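Local structure of kirola (Actinidia deliciosa, 4IGV) at residues 5-10 with 128-133; 32-37 with 145-150. The protein is of no established function but is a kiwifruit allergen (Act d 11) of the ripening-related MLP family, which is related to the PR-10 proteins. All coordinates share one frame; numbering follows the deposited sequence.

Contact 1 (5-10 with 128-133); sequences GKMVKQ and EEPNTL
In the Bet v 1 fold of kirola, Met7 of the N-terminal edge strand 4-12 reaches Glu129, Pro130 and Asn131, where the chain enters the long C-terminal helix. Met7 carries the strand's side of the contact nearly alone. CG lies anti to the backbone N (chi1 -177°) and the next torsion is also extended, which carries SD well clear of the strand. The last torsion bends (chi3 -63°) and turns the methyl into the helix entrance. Met7 has two modelled conformers, and this description holds for one of them. Here Met7 CE lies 3.8 Å from Pro130 CD, an apolar contact. Met7 CE is also 3.9 Å from Glu129 CB, so the methyl meets the aliphatic base of that glutamate. Its nearest neighbour across the contact is Asn131 OD1, 3.4 Å from Met7 CE. The Asn131 side chain crosses the methionine at about a right angle. Met7 SD is 3.9 Å from Pro130 O. Pro130 is the N-cap residue of the helix and the centre of an inverse gamma turn, closed by a weak hydrogen bond from Asn131 N to Glu129 O, 2.8 Å. The charged end of Glu129 is held elsewhere, by a hydrogen bond to Tyr120 and a salt bridge to Lys122. Strand 4-12 pairs with strand 112-122, Pro130 packs on Tyr96 and Phe99 of strand 96-107 as well as on Tyr120, and Met7 also touches Met134 one turn into helix 131-145.

Contact 2 (32-37 with 145-150); sequences SEMSPV and ETYHLK
Met34, at the end of short helix 30-34, lies against the ring of Tyr147 in the tail that follows the C-terminal helix. Helix 30-34 is the second of the two short helices of the Bet v 1 fold, and the contact is a Met-aromatic one at the protein surface. The methionine begins to touch the ring at its backbone, with Met34 CA 3.7 Å from Tyr147 CD1. Met34 CB comes next, at 3.9 Å from the same Tyr147 CD1. Met34 CG then sits over the middle of one ring face, 3.7 Å from the Tyr147 ring centroid and 10° off the normal, a CH-pi contact. Beyond it the chain is extended and runs across the ring. Met34 SD is therefore oblique, 26° off the normal, and Met34 CE reaches 4.0 Å from Tyr147 CD2. Tyr147 has its own CG anti to the backbone N (chi1 -178°), which sends the ring out from the tail to helix 30-34. The phenol end meets Glu33, whose side chain crosses it at about a right angle. Tyr147 OH is 3.1 Å from Glu33 CG and packs against the aliphatic part of the glutamate, while the carboxylate lies nearly parallel to the ring plane. Nearby, Ser35 OG hydrogen-bonds to Asp143 OD2 and so also joins the end of helix 30-34 to helix 131-145. On the ring face turned from Met34 sits the tail's own His148, with ND1 3.7 Å above the Tyr147 plane and displaced toward the rim.

How the contacts relate
From the N terminus the chain passes 5-10 on the first strand, then 32-37 at the end of the second short helix. It builds the remaining six strands of the antiparallel sheet before it reaches 128-133, where contact 1 closes a loop over 117 intervening residues. Helix 131-145, which begins within that segment, runs on to 145-150, where contact 2 closes over 107 residues. The segments alternate, so the two loops cross and neither nests in the other. Their centres are 23 Å apart and their nearest atoms about 9 Å. Contact 1 ties the start of the long helix to an edge strand. Contact 2 ties the tail beyond its other end to helix 30-34.

Contact 1 (5-10 with 128-133)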
ATOM      1  N   GLY A   5      -7.124  11.794 -10.607  1.00 27.18           N
ATOM      2  CA  GLY A   5      -5.685  11.778 -10.756  1.00 26.93           C
ATOM      3  C   GLY A   5      -5.136  10.378 -10.620  1.00 24.06           C
ATOM      4  O   GLY A   5      -5.810   9.457 -10.136  1.00 23.77           O
ATOM      5  N   LYS A   6      -3.897  10.249 -11.061  1.00 24.38           N
ATOM      6  CA  LYS A   6      -3.129   9.026 -11.027  1.00 22.83           C
ATOM      7  C   LYS A   6      -1.699   9.385 -10.681  1.00 22.26           C
ATOM      8  O   LYS A   6      -1.161  10.422 -11.110  1.00 25.14           O
ATOM      9  CB  LYS A   6      -3.169   8.333 -12.403  1.00 26.78           C
ATOM     10  CG  LYS A   6      -2.354   7.038 -12.527  1.00 27.89           C
ATOM     11  CD  LYS A   6      -2.462   6.524 -13.968  1.00 36.60           C
ATOM     12  CE  LYS A   6      -1.811   5.149 -14.224  1.00 38.97           C
ATOM     13  NZ  LYS A   6      -2.146   4.742 -15.650  1.00 48.69           N
ATOM     14  N   MET A   7      -1.067   8.502  -9.929  0.50 20.26           N
ATOM     15  CA  MET A   7       0.331   8.679  -9.571  0.50 20.16           C
ATOM     16  C   MET A   7       0.963   7.291  -9.547  0.50 18.75           C
ATOM     17  O   MET A   7       0.406   6.376  -8.985  0.50 17.85           O
ATOM     18  CB  MET A   7       0.416   9.342  -8.198  0.50 20.28           C
ATOM     19  CG  MET A   7       1.817   9.654  -7.719  0.50 21.66           C
ATOM     20  SD  MET A   7       1.839  10.441  -6.093  0.50 24.29           S
ATOM     21  CE  MET A   7       0.956  11.979  -6.482  0.50 28.00           C
ATOM     22  N   VAL A   8       2.138   7.165 -10.153  1.00 19.96           N
ATOM     23  CA  VAL A   8       2.819   5.899 -10.317  1.00 19.88           C
ATOM     24  C   VAL A   8       4.292   6.089  -9.939  1.00 19.95           C
ATOM     25  O   VAL A   8       4.980   7.020 -10.391  1.00 22.74           O
ATOM     26  CB  VAL A   8       2.752   5.388 -11.767  1.00 21.77           C
ATOM     27  CG1 VAL A   8       3.548   4.046 -11.902  1.00 23.59           C
ATOM     28  CG2 VAL A   8       1.295   5.270 -12.288  1.00 23.25           C
ATOM     29  N   LYS A   9       4.805   5.170  -9.146  1.00 17.67           N
ATOM     30  CA  LYS A   9       6.245   5.143  -8.837  1.00 18.63           C
ATOM     31  C   LYS A   9       6.736   3.710  -8.766  1.00 16.94           C
ATOM     32  O   LYS A   9       6.154   2.898  -8.063  1.00 15.81           O
ATOM     33  CB  LYS A   9       6.579   5.821  -7.503  1.00 20.89           C
ATOM     34  CG  LYS A   9       8.080   5.989  -7.232  1.00 27.39           C
ATOM     35  CD  LYS A   9       8.660   7.173  -7.995  1.00 37.30           C
ATOM     36  CE  LYS A   9       9.868   7.883  -7.309  1.00 46.68           C
ATOM     37  NZ  LYS A   9      11.049   7.025  -7.034  1.00 49.74           N
ATOM     38  N   GLN A  10       7.823   3.450  -9.523  1.00 18.42           N
ATOM     39  CA  GLN A  10       8.473   2.145  -9.567  1.00 18.98           C
ATOM     40  C   GLN A  10       9.807   2.262  -8.908  1.00 20.19           C
ATOM     41  O   GLN A  10      10.591   3.128  -9.259  1.00 23.78           O
ATOM     42  CB  GLN A  10       8.671   1.676 -10.989  1.00 21.50           C
ATOM     43  CG  GLN A  10       9.304   0.281 -11.110  1.00 22.64           C
ATOM     44  CD  GLN A  10       9.335  -0.242 -12.535  1.00 32.44           C
ATOM     45  OE1 GLN A  10       9.418   0.524 -13.507  1.00 40.69           O
ATOM     46  NE2 GLN A  10       9.231  -1.562 -12.674  1.00 38.69           N
ATOM     47  N   GLU A 128      -4.597  18.557  -2.430  1.00 33.24           N
ATOM     48  CA  GLU A 128      -3.260  18.297  -2.950  1.00 34.19           C
ATOM     49  C   GLU A 128      -3.196  16.934  -3.627  1.00 29.90           C
ATOM     50  O   GLU A 128      -3.996  16.033  -3.296  1.00 27.95           O
ATOM     51  CB  GLU A 128      -2.240  18.348  -1.809  1.00 35.95           C
ATOM     52  CG  GLU A 128      -2.119  19.688  -1.118  1.00 43.36           C
ATOM     53  CD  GLU A 128      -0.969  19.761  -0.110  1.00 49.73           C
ATOM     54  OE1 GLU A 128      -0.246  18.752   0.062  1.00 55.16           O
ATOM     55  OE2 GLU A 128      -0.781  20.835   0.507  1.00 55.70           O
ATOM     56  N   GLU A 129      -2.282  16.762  -4.579  1.00 30.75           N
ATOM     57  CA  GLU A 129      -1.942  15.416  -5.049  1.00 28.66           C
ATOM     58  C   GLU A 129      -1.282  14.676  -3.852  1.00 25.70           C
ATOM     59  O   GLU A 129      -0.619  15.290  -3.009  1.00 26.01           O
ATOM     60  CB  GLU A 129      -0.991  15.387  -6.247  1.00 30.27           C
ATOM     61  CG  GLU A 129      -1.339  16.143  -7.516  1.00 36.01           C
ATOM     62  CD  GLU A 129      -2.804  16.413  -7.736  1.00 41.75           C
ATOM     63  OE1 GLU A 129      -3.594  15.447  -7.785  1.00 43.72           O
ATOM     64  OE2 GLU A 129      -3.154  17.620  -7.928  1.00 47.39           O
ATOM     65  N   PRO A 130      -1.462  13.355  -3.772  1.00 23.72           N
ATOM     66  CA  PRO A 130      -1.025  12.562  -2.606  1.00 22.53           C
ATOM     67  C   PRO A 130       0.460  12.219  -2.609  1.00 21.42           C
ATOM     68  O   PRO A 130       0.879  11.048  -2.390  1.00 18.90           O
ATOM     69  CB  PRO A 130      -1.919  11.328  -2.686  1.00 21.13           C
ATOM     70  CG  PRO A 130      -2.216  11.184  -4.127  1.00 22.41           C
ATOM     71  CD  PRO A 130      -2.313  12.572  -4.683  1.00 24.47           C
ATOM     72  N   ASN A 131       1.300  13.235  -2.785  1.00 21.08           N
ATOM     73  CA  ASN A 131       2.741  12.984  -2.790  1.00 21.19           C
ATOM     74  C   ASN A 131       3.269  12.465  -1.465  1.00 19.12           C
ATOM     75  O   ASN A 131       4.119  11.594  -1.443  1.00 19.16           O
ATOM     76  CB  ASN A 131       3.514  14.249  -3.223  1.00 24.19           C
ATOM     77  CG  ASN A 131       3.288  14.552  -4.694  1.00 29.40           C
ATOM     78  OD1 ASN A 131       3.740  13.795  -5.564  1.00 35.54           O
ATOM     79  ND2 ASN A 131       2.565  15.596  -4.974  1.00 36.57           N
ATOM     80  N   THR A 132       2.744  12.978  -0.367  1.00 20.53           N
ATOM     81  CA  THR A 132       3.212  12.568   0.936  1.00 19.89           C
ATOM     82  C   THR A 132       2.893  11.098   1.155  1.00 17.76           C
ATOM     83  O   THR A 132       3.691  10.353   1.698  1.00 18.23           O
ATOM     84  CB  THR A 132       2.597  13.439   2.072  1.00 22.30           C
ATOM     85  OG1 THR A 132       3.024  14.812   1.897  1.00 29.21           O
ATOM     86  CG2 THR A 132       3.042  12.958   3.421  1.00 25.92           C
ATOM     87  N   LEU A 133       1.731  10.642   0.686  1.00 17.65           N
ATOM     88  CA  LEU A 133       1.381   9.233   0.830  1.00 16.23           C
ATOM     89  C   LEU A 133       2.277   8.336  -0.047  1.00 14.83           C
ATOM     90  O   LEU A 133       2.679   7.247   0.340  1.00 14.51           O
ATOM     91  CB  LEU A 133      -0.110   9.029   0.472  1.00 17.15           C
ATOM     92  CG  LEU A 133      -0.643   7.648   0.760  1.00 17.21           C
ATOM     93  CD1 LEU A 133      -0.681   7.338   2.286  1.00 21.88           C
ATOM     94  CD2 LEU A 133      -2.011   7.399   0.126  1.00 18.37           C
TER

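Contact 2 (32-37 with 145-150)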
ATOM      1  N   SER A  32       3.858  -3.929  10.122  0.50 13.98           N
ATOM      2  CA  SER A  32       4.006  -3.300  11.448  0.50 15.39           C
ATOM      3  C   SER A  32       5.401  -3.533  11.993  0.50 17.04           C
ATOM      4  O   SER A  32       6.052  -2.580  12.446  0.50 18.47           O
ATOM      5  CB  SER A  32       2.968  -3.847  12.406  0.50 16.45           C
ATOM      6  OG  SER A  32       1.705  -3.562  11.846  0.50 16.78           O
ATOM      7  N   GLU A  33       5.880  -4.774  11.903  1.00 17.68           N
ATOM      8  CA  GLU A  33       7.178  -5.136  12.424  1.00 20.12           C
ATOM      9  C   GLU A  33       8.343  -4.540  11.622  1.00 19.05           C
ATOM     10  O   GLU A  33       9.374  -4.147  12.208  1.00 19.83           O
ATOM     11  CB  GLU A  33       7.240  -6.666  12.452  1.00 23.59           C
ATOM     12  CG  GLU A  33       8.585  -7.270  12.478  1.00 30.64           C
ATOM     13  CD  GLU A  33       8.491  -8.792  12.248  1.00 37.90           C
ATOM     14  OE1 GLU A  33       8.084  -9.479  13.214  1.00 42.43           O
ATOM     15  OE2 GLU A  33       8.800  -9.274  11.119  1.00 41.26           O
ATOM     16  N   MET A  34       8.188  -4.499  10.286  1.00 16.59           N
ATOM     17  CA  MET A  34       9.260  -4.099   9.383  1.00 17.38           C
ATOM     18  C   MET A  34       9.377  -2.605   9.193  1.00 16.47           C
ATOM     19  O   MET A  34      10.458  -2.079   8.914  1.00 18.13           O
ATOM     20  CB  MET A  34       9.114  -4.793   8.035  1.00 17.85           C
ATOM     21  CG  MET A  34       9.122  -6.297   8.197  1.00 16.48           C
ATOM     22  SD  MET A  34       8.808  -7.170   6.633  1.00 22.65           S
ATOM     23  CE  MET A  34       9.120  -8.866   7.134  1.00 28.43           C
ATOM     24  N   SER A  35       8.272  -1.898   9.419  1.00 16.12           N
ATOM     25  CA  SER A  35       8.230  -0.412   9.269  1.00 15.15           C
ATOM     26  C   SER A  35       7.402   0.186  10.419  1.00 16.36           C
ATOM     27  O   SER A  35       6.405   0.892  10.220  1.00 16.14           O
ATOM     28  CB  SER A  35       7.625  -0.001   7.915  1.00 15.13           C
ATOM     29  OG  SER A  35       7.964   1.331   7.555  1.00 17.97           O
ATOM     30  N   PRO A  36       7.887   0.009  11.673  1.00 17.18           N
ATOM     31  CA  PRO A  36       7.091   0.370  12.842  1.00 18.36           C
ATOM     32  C   PRO A  36       6.913   1.836  13.098  1.00 19.47           C
ATOM     33  O   PRO A  36       5.963   2.215  13.791  1.00 20.71           O
ATOM     34  CB  PRO A  36       7.862  -0.294  13.982  1.00 20.32           C
ATOM     35  CG  PRO A  36       9.259  -0.354  13.476  1.00 20.66           C
ATOM     36  CD  PRO A  36       9.139  -0.683  12.038  1.00 18.63           C
ATOM     37  N   VAL A  37       7.775   2.667  12.528  1.00 19.74           N
ATOM     38  CA  VAL A  37       7.576   4.116  12.644  1.00 21.77           C
ATOM     39  C   VAL A  37       6.323   4.536  11.824  1.00 20.91           C
ATOM     40  O   VAL A  37       5.552   5.431  12.246  1.00 22.71           O
ATOM     41  CB  VAL A  37       8.830   4.879  12.195  1.00 23.09           C
ATOM     42  CG1 VAL A  37       8.534   6.366  12.223  1.00 26.50           C
ATOM     43  CG2 VAL A  37      10.065   4.507  13.138  1.00 25.97           C
ATOM     44  N   GLU A 145      12.650  -3.892   2.338  1.00 15.57           N
ATOM     45  CA  GLU A 145      13.807  -4.446   1.614  1.00 17.27           C
ATOM     46  C   GLU A 145      15.061  -4.516   2.432  1.00 17.52           C
ATOM     47  O   GLU A 145      15.920  -5.350   2.184  1.00 20.97           O
ATOM     48  CB  GLU A 145      14.002  -3.701   0.268  1.00 19.94           C
ATOM     49  CG  GLU A 145      14.601  -2.400   0.368  1.00 19.35           C
ATOM     50  CD  GLU A 145      14.744  -1.645  -1.009  1.00 16.87           C
ATOM     51  OE1 GLU A 145      15.362  -2.186  -1.885  1.00 22.11           O
ATOM     52  OE2 GLU A 145      14.085  -0.577  -1.146  1.00 21.51           O
ATOM     53  N   THR A 146      15.184  -3.660   3.449  1.00 16.57           N
ATOM     54  CA  THR A 146      16.379  -3.579   4.258  1.00 18.75           C
ATOM     55  C   THR A 146      16.167  -4.223   5.637  1.00 19.59           C
ATOM     56  O   THR A 146      17.084  -4.137   6.478  1.00 24.20           O
ATOM     57  CB  THR A 146      16.856  -2.131   4.466  1.00 17.56           C
ATOM     58  OG1 THR A 146      15.845  -1.339   5.094  1.00 17.47           O
ATOM     59  CG2 THR A 146      17.269  -1.506   3.149  1.00 17.38           C
ATOM     60  N   TYR A 147      15.023  -4.860   5.876  1.00 19.06           N
ATOM     61  CA  TYR A 147      14.727  -5.418   7.189  1.00 21.65           C
ATOM     62  C   TYR A 147      15.681  -6.557   7.530  1.00 26.06           C
ATOM     63  O   TYR A 147      15.880  -7.453   6.730  1.00 26.26           O
ATOM     64  CB  TYR A 147      13.284  -5.921   7.207  1.00 19.19           C
ATOM     65  CG  TYR A 147      12.874  -6.462   8.547  1.00 21.72           C
ATOM     66  CD1 TYR A 147      12.607  -5.610   9.604  1.00 23.39           C
ATOM     67  CD2 TYR A 147      12.637  -7.805   8.712  1.00 21.87           C
ATOM     68  CE1 TYR A 147      12.201  -6.094  10.821  1.00 25.17           C
ATOM     69  CE2 TYR A 147      12.240  -8.317   9.946  1.00 26.72           C
ATOM     70  CZ  TYR A 147      12.025  -7.462  10.995  1.00 27.64           C
ATOM     71  OH  TYR A 147      11.610  -7.950  12.216  1.00 33.43           O
ATOM     72  N   HIS A 148      16.289  -6.430   8.707  1.00 29.32           N
ATOM     73  CA  HIS A 148      17.255  -7.412   9.249  1.00 33.62           C
ATOM     74  C   HIS A 148      18.284  -7.890   8.197  1.00 35.07           C
ATOM     75  O   HIS A 148      18.570  -9.095   8.078  1.00 37.29           O
ATOM     76  CB  HIS A 148      16.464  -8.598   9.829  1.00 35.15           C
ATOM     77  CG  HIS A 148      15.808  -8.308  11.145  1.00 39.42           C
ATOM     78  ND1 HIS A 148      15.775  -7.049  11.706  1.00 43.35           N
ATOM     79  CD2 HIS A 148      15.128  -9.116  11.996  1.00 44.54           C
ATOM     80  CE1 HIS A 148      15.129  -7.099  12.861  1.00 46.11           C
ATOM     81  NE2 HIS A 148      14.718  -8.340  13.054  1.00 46.91           N
ATOM     82  N   LEU A 149      18.844  -6.962   7.420  1.00 35.76           N
ATOM     83  CA  LEU A 149      19.932  -7.291   6.486  1.00 37.05           C
ATOM     84  C   LEU A 149      21.067  -7.938   7.239  1.00 40.29           C
ATOM     85  O   LEU A 149      21.388  -7.529   8.361  1.00 41.01           O
ATOM     86  CB  LEU A 149      20.525  -6.054   5.803  1.00 36.92           C
ATOM     87  CG  LEU A 149      19.825  -5.424   4.631  1.00 36.05           C
ATOM     88  CD1 LEU A 149      20.467  -4.067   4.286  1.00 33.97           C
ATOM     89  CD2 LEU A 149      19.864  -6.330   3.422  1.00 39.63           C
ATOM     90  N   LYS A 150      21.679  -8.916   6.587  1.00 42.77           N
ATOM     91  CA  LYS A 150      22.853  -9.601   7.104  1.00 46.61           C
ATOM     92  C   LYS A 150      24.078  -8.728   6.849  1.00 48.56           C
ATOM     93  O   LYS A 150      25.032  -8.721   7.630  1.00 50.55           O
ATOM     94  CB  LYS A 150      22.995 -10.970   6.423  1.00 47.83           C
ATOM     95  OXT LYS A 150      24.124  -7.985   5.858  1.00 49.38           O
TER